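Local coordinates for protein probable 2-hydroxyhepta-2,4-diene-1,7-dioate isomerase (Thermus thermophilus, PDB 2DFU) that probably isomerises 2-hydroxyhepta-2,4-diene-1,7-dioate as a metal-binding member of the fumarylacetoacetate hydrolase family, and may also hydrolyse acetylpyruvate, at residues A[104-109]-A[257-262]. Residues are numbered along the deposited sequence; the frame is centred on the assembly and turned at random.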
ATOM      1  N   TYR A 104      17.451  11.460   7.095  1.00 34.98           N
ATOM      2  CA  TYR A 104      17.139  11.262   8.504  1.00 35.89           C
ATOM      3  C   TYR A 104      16.014  12.278   8.718  1.00 37.65           C
ATOM      4  O   TYR A 104      16.249  13.485   8.690  1.00 39.32           O
ATOM      5  CB  TYR A 104      18.342  11.588   9.389  1.00 33.01           C
ATOM      6  CG  TYR A 104      18.166  11.075  10.797  1.00 32.78           C
ATOM      7  CD1 TYR A 104      17.120  11.529  11.594  1.00 31.64           C
ATOM      8  CD2 TYR A 104      19.010  10.089  11.310  1.00 32.91           C
ATOM      9  CE1 TYR A 104      16.910  11.012  12.866  1.00 34.25           C
ATOM     10  CE2 TYR A 104      18.810   9.564  12.581  1.00 34.01           C
ATOM     11  CZ  TYR A 104      17.757  10.028  13.352  1.00 33.94           C
ATOM     12  OH  TYR A 104      17.531   9.494  14.596  1.00 36.84           O
ATOM     13  N   PRO A 105      14.779  11.798   8.928  1.00 38.00           N
ATOM     14  CA  PRO A 105      13.591  12.633   9.127  1.00 39.48           C
ATOM     15  C   PRO A 105      13.606  13.641  10.262  1.00 40.28           C
ATOM     16  O   PRO A 105      14.295  13.474  11.265  1.00 38.98           O
ATOM     17  CB  PRO A 105      12.471  11.608   9.301  1.00 39.59           C
ATOM     18  CG  PRO A 105      12.999  10.390   8.625  1.00 40.56           C
ATOM     19  CD  PRO A 105      14.426  10.380   9.074  1.00 37.75           C
ATOM     20  N   PHE A 106      12.811  14.689  10.084  1.00 41.12           N
ATOM     21  CA  PHE A 106      12.690  15.738  11.076  1.00 41.46           C
ATOM     22  C   PHE A 106      11.809  15.281  12.225  1.00 39.22           C
ATOM     23  O   PHE A 106      12.037  15.668  13.367  1.00 36.48           O
ATOM     24  CB  PHE A 106      12.082  16.992  10.444  1.00 46.66           C
ATOM     25  CG  PHE A 106      11.748  18.068  11.440  1.00 53.79           C
ATOM     26  CD1 PHE A 106      12.752  18.686  12.182  1.00 56.05           C
ATOM     27  CD2 PHE A 106      10.425  18.444  11.660  1.00 56.04           C
ATOM     28  CE1 PHE A 106      12.443  19.661  13.132  1.00 58.26           C
ATOM     29  CE2 PHE A 106      10.106  19.419  12.607  1.00 57.81           C
ATOM     30  CZ  PHE A 106      11.116  20.027  13.345  1.00 57.84           C
ATOM     31  N   PHE A 107      10.816  14.444  11.918  1.00 37.80           N
ATOM     32  CA  PHE A 107       9.860  13.962  12.920  1.00 37.64           C
ATOM     33  C   PHE A 107      10.348  12.902  13.905  1.00 37.83           C
ATOM     34  O   PHE A 107       9.612  12.512  14.816  1.00 38.32           O
ATOM     35  CB  PHE A 107       8.585  13.458  12.223  1.00 38.53           C
ATOM     36  CG  PHE A 107       8.783  12.203  11.399  1.00 37.40           C
ATOM     37  CD1 PHE A 107       8.841  10.950  12.010  1.00 36.79           C
ATOM     38  CD2 PHE A 107       8.915  12.279  10.012  1.00 36.37           C
ATOM     39  CE1 PHE A 107       9.029   9.787  11.251  1.00 35.54           C
ATOM     40  CE2 PHE A 107       9.103  11.126   9.249  1.00 36.68           C
ATOM     41  CZ  PHE A 107       9.160   9.877   9.871  1.00 34.44           C
ATOM     42  N   THR A 108      11.575  12.431  13.739  1.00 37.56           N
ATOM     43  CA  THR A 108      12.087  11.408  14.640  1.00 37.95           C
ATOM     44  C   THR A 108      13.502  11.688  15.110  1.00 38.00           C
ATOM     45  O   THR A 108      14.221  12.497  14.530  1.00 37.69           O
ATOM     46  CB  THR A 108      12.079  10.012  13.966  1.00 38.41           C
ATOM     47  OG1 THR A 108      12.434   9.004  14.926  1.00 37.30           O
ATOM     48  CG2 THR A 108      13.080   9.970  12.816  1.00 37.63           C
ATOM     49  N   GLU A 109      13.889  11.010  16.178  1.00 39.95           N
ATOM     50  CA  GLU A 109      15.230  11.128  16.718  1.00 44.57           C
ATOM     51  C   GLU A 109      15.633   9.730  17.152  1.00 43.73           C
ATOM     52  O   GLU A 109      16.561   9.545  17.937  1.00 42.53           O
ATOM     53  CB  GLU A 109      15.246  12.103  17.898  1.00 48.05           C
ATOM     54  CG  GLU A 109      14.928  13.529  17.474  1.00 55.46           C
ATOM     55  CD  GLU A 109      15.109  14.534  18.592  1.00 61.73           C
ATOM     56  OE1 GLU A 109      14.365  14.450  19.595  1.00 65.76           O
ATOM     57  OE2 GLU A 109      15.998  15.409  18.468  1.00 63.91           O
ATOM     58  N   GLY A 257      21.114   9.931   4.819  1.00 35.06           N
ATOM     59  CA  GLY A 257      21.441  11.291   4.444  1.00 35.72           C
ATOM     60  C   GLY A 257      21.408  12.222   5.642  1.00 37.18           C
ATOM     61  O   GLY A 257      21.175  11.773   6.767  1.00 32.99           O
ATOM     62  N   PRO A 258      21.641  13.532   5.429  1.00 38.88           N
ATOM     63  CA  PRO A 258      21.644  14.561   6.479  1.00 39.16           C
ATOM     64  C   PRO A 258      20.281  14.671   7.148  1.00 39.92           C
ATOM     65  O   PRO A 258      19.261  14.358   6.531  1.00 39.96           O
ATOM     66  CB  PRO A 258      21.997  15.836   5.713  1.00 39.65           C
ATOM     67  CG  PRO A 258      22.811  15.325   4.553  1.00 42.31           C
ATOM     68  CD  PRO A 258      22.017  14.115   4.129  1.00 39.11           C
ATOM     69  N   LYS A 259      20.249  15.117   8.402  1.00 40.80           N
ATOM     70  CA  LYS A 259      18.971  15.252   9.085  1.00 41.47           C
ATOM     71  C   LYS A 259      18.196  16.384   8.441  1.00 42.16           C
ATOM     72  O   LYS A 259      18.754  17.436   8.152  1.00 41.70           O
ATOM     73  CB  LYS A 259      19.144  15.556  10.577  1.00 42.97           C
ATOM     74  CG  LYS A 259      17.908  15.141  11.386  1.00 44.04           C
ATOM     75  CD  LYS A 259      17.440  16.221  12.336  1.00 43.93           C
ATOM     76  CE  LYS A 259      16.012  15.956  12.820  1.00 41.16           C
ATOM     77  NZ  LYS A 259      15.848  14.642  13.492  1.00 37.51           N
ATOM     78  N   GLU A 260      16.909  16.162   8.208  1.00 44.25           N
ATOM     79  CA  GLU A 260      16.062  17.175   7.596  1.00 48.49           C
ATOM     80  C   GLU A 260      15.574  18.153   8.662  1.00 49.71           C
ATOM     81  O   GLU A 260      15.584  17.840   9.848  1.00 49.55           O
ATOM     82  CB  GLU A 260      14.860  16.517   6.913  1.00 49.05           C
ATOM     83  CG  GLU A 260      15.237  15.487   5.856  1.00 54.07           C
ATOM     84  CD  GLU A 260      14.041  15.006   5.044  1.00 58.10           C
ATOM     85  OE1 GLU A 260      13.051  14.540   5.651  1.00 58.75           O
ATOM     86  OE2 GLU A 260      14.092  15.091   3.794  1.00 60.28           O
ATOM     87  N   GLU A 261      15.159  19.339   8.241  1.00 52.86           N
ATOM     88  CA  GLU A 261      14.655  20.331   9.181  1.00 56.18           C
ATOM     89  C   GLU A 261      13.167  20.528   8.924  1.00 57.59           C
ATOM     90  O   GLU A 261      12.593  19.821   8.100  1.00 56.20           O
ATOM     91  CB  GLU A 261      15.453  21.634   9.050  1.00 57.73           C
ATOM     92  CG  GLU A 261      15.633  22.137   7.627  1.00 60.17           C
ATOM     93  CD  GLU A 261      16.747  23.170   7.516  1.00 62.87           C
ATOM     94  OE1 GLU A 261      16.744  24.140   8.305  1.00 63.77           O
ATOM     95  OE2 GLU A 261      17.624  23.016   6.637  1.00 63.78           O
ATOM     96  N   ARG A 262      12.545  21.464   9.638  1.00 61.73           N
ATOM     97  CA  ARG A 262      11.117  21.774   9.470  1.00 65.76           C
ATOM     98  C   ARG A 262      10.630  21.688   8.002  1.00 67.68           C
ATOM     99  O   ARG A 262      11.198  22.243   7.085  1.00 67.63           O
ATOM    100  CB  ARG A 262      10.861  23.198   9.982  1.00 69.13           C
ATOM    101  CG  ARG A 262      10.765  23.274  11.509  1.00 72.76           C
ATOM    102  CD  ARG A 262      12.137  23.125  12.179  1.00 75.97           C
ATOM    103  NE  ARG A 262      12.232  23.922  13.409  1.00 77.94           N
ATOM    104  CZ  ARG A 262      11.359  23.671  14.401  1.00 79.34           C
ATOM    105  NH1 ARG A 262      10.410  22.761  14.240  1.00 79.62           N
ATOM    106  NH2 ARG A 262      11.492  24.297  15.572  1.00 80.50           N
TER
HETATM  107  O   HOH W   1      14.119  16.349  15.236  1.00 51.24           O
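At the edge of the small mixed sheet in which strands 102-104 and 250-259 run parallel, the C-terminal tail follows the loop 104-109. The firm backbone link is Glu260 N to Tyr104 O, 2.8 Å and nearly straight at 163°; Tyr104 N reaches Pro258 O only weakly. Lys259 carries most of the polar contact. Its CG starts anti to the backbone N (chi1 -157°) and touches Tyr104 CD1 at 3.7 Å, obliquely to the ring, and bends at chi2 and chi4 bring the amine into the bend of the loop. There NZ donates to Pro105 O at 3.0 Å, in the carbonyl plane, and weakly to Thr108 O, while a water that donates to Phe106 O also accepts a weak bond from it. A long chain ending in several N-H groups suits this place, because it can reach several acceptors of a turning backbone at once, firmly at Pro105 O. Tyrosine suits position 104, its ring packing against the lysine chain while its hydroxyl bonds to Leu111 N. Beyond the lysine an aromatic ring meets the tail: Arg262 N lies above the centre of the Phe106 ring, Arg262 CA makes a CH-pi contact 4.0 Å from the Phe106 centroid, and the arginine's methylene chain continues past the rim, CD lying 3.5 Å from Phe106 CZ. A flat, broad ring suits a tail without regular structure, offering it a surface to lie on. An alanine in place of Phe106 would probably leave the Arg262 backbone and methylenes without this support and the tail freer to move. Behind the loop, Thr108 OG1 and Glu109 N bond to Asp150, and Phe107 packs against Ala148 of strand 137-148 and Phe216 of the second subunit.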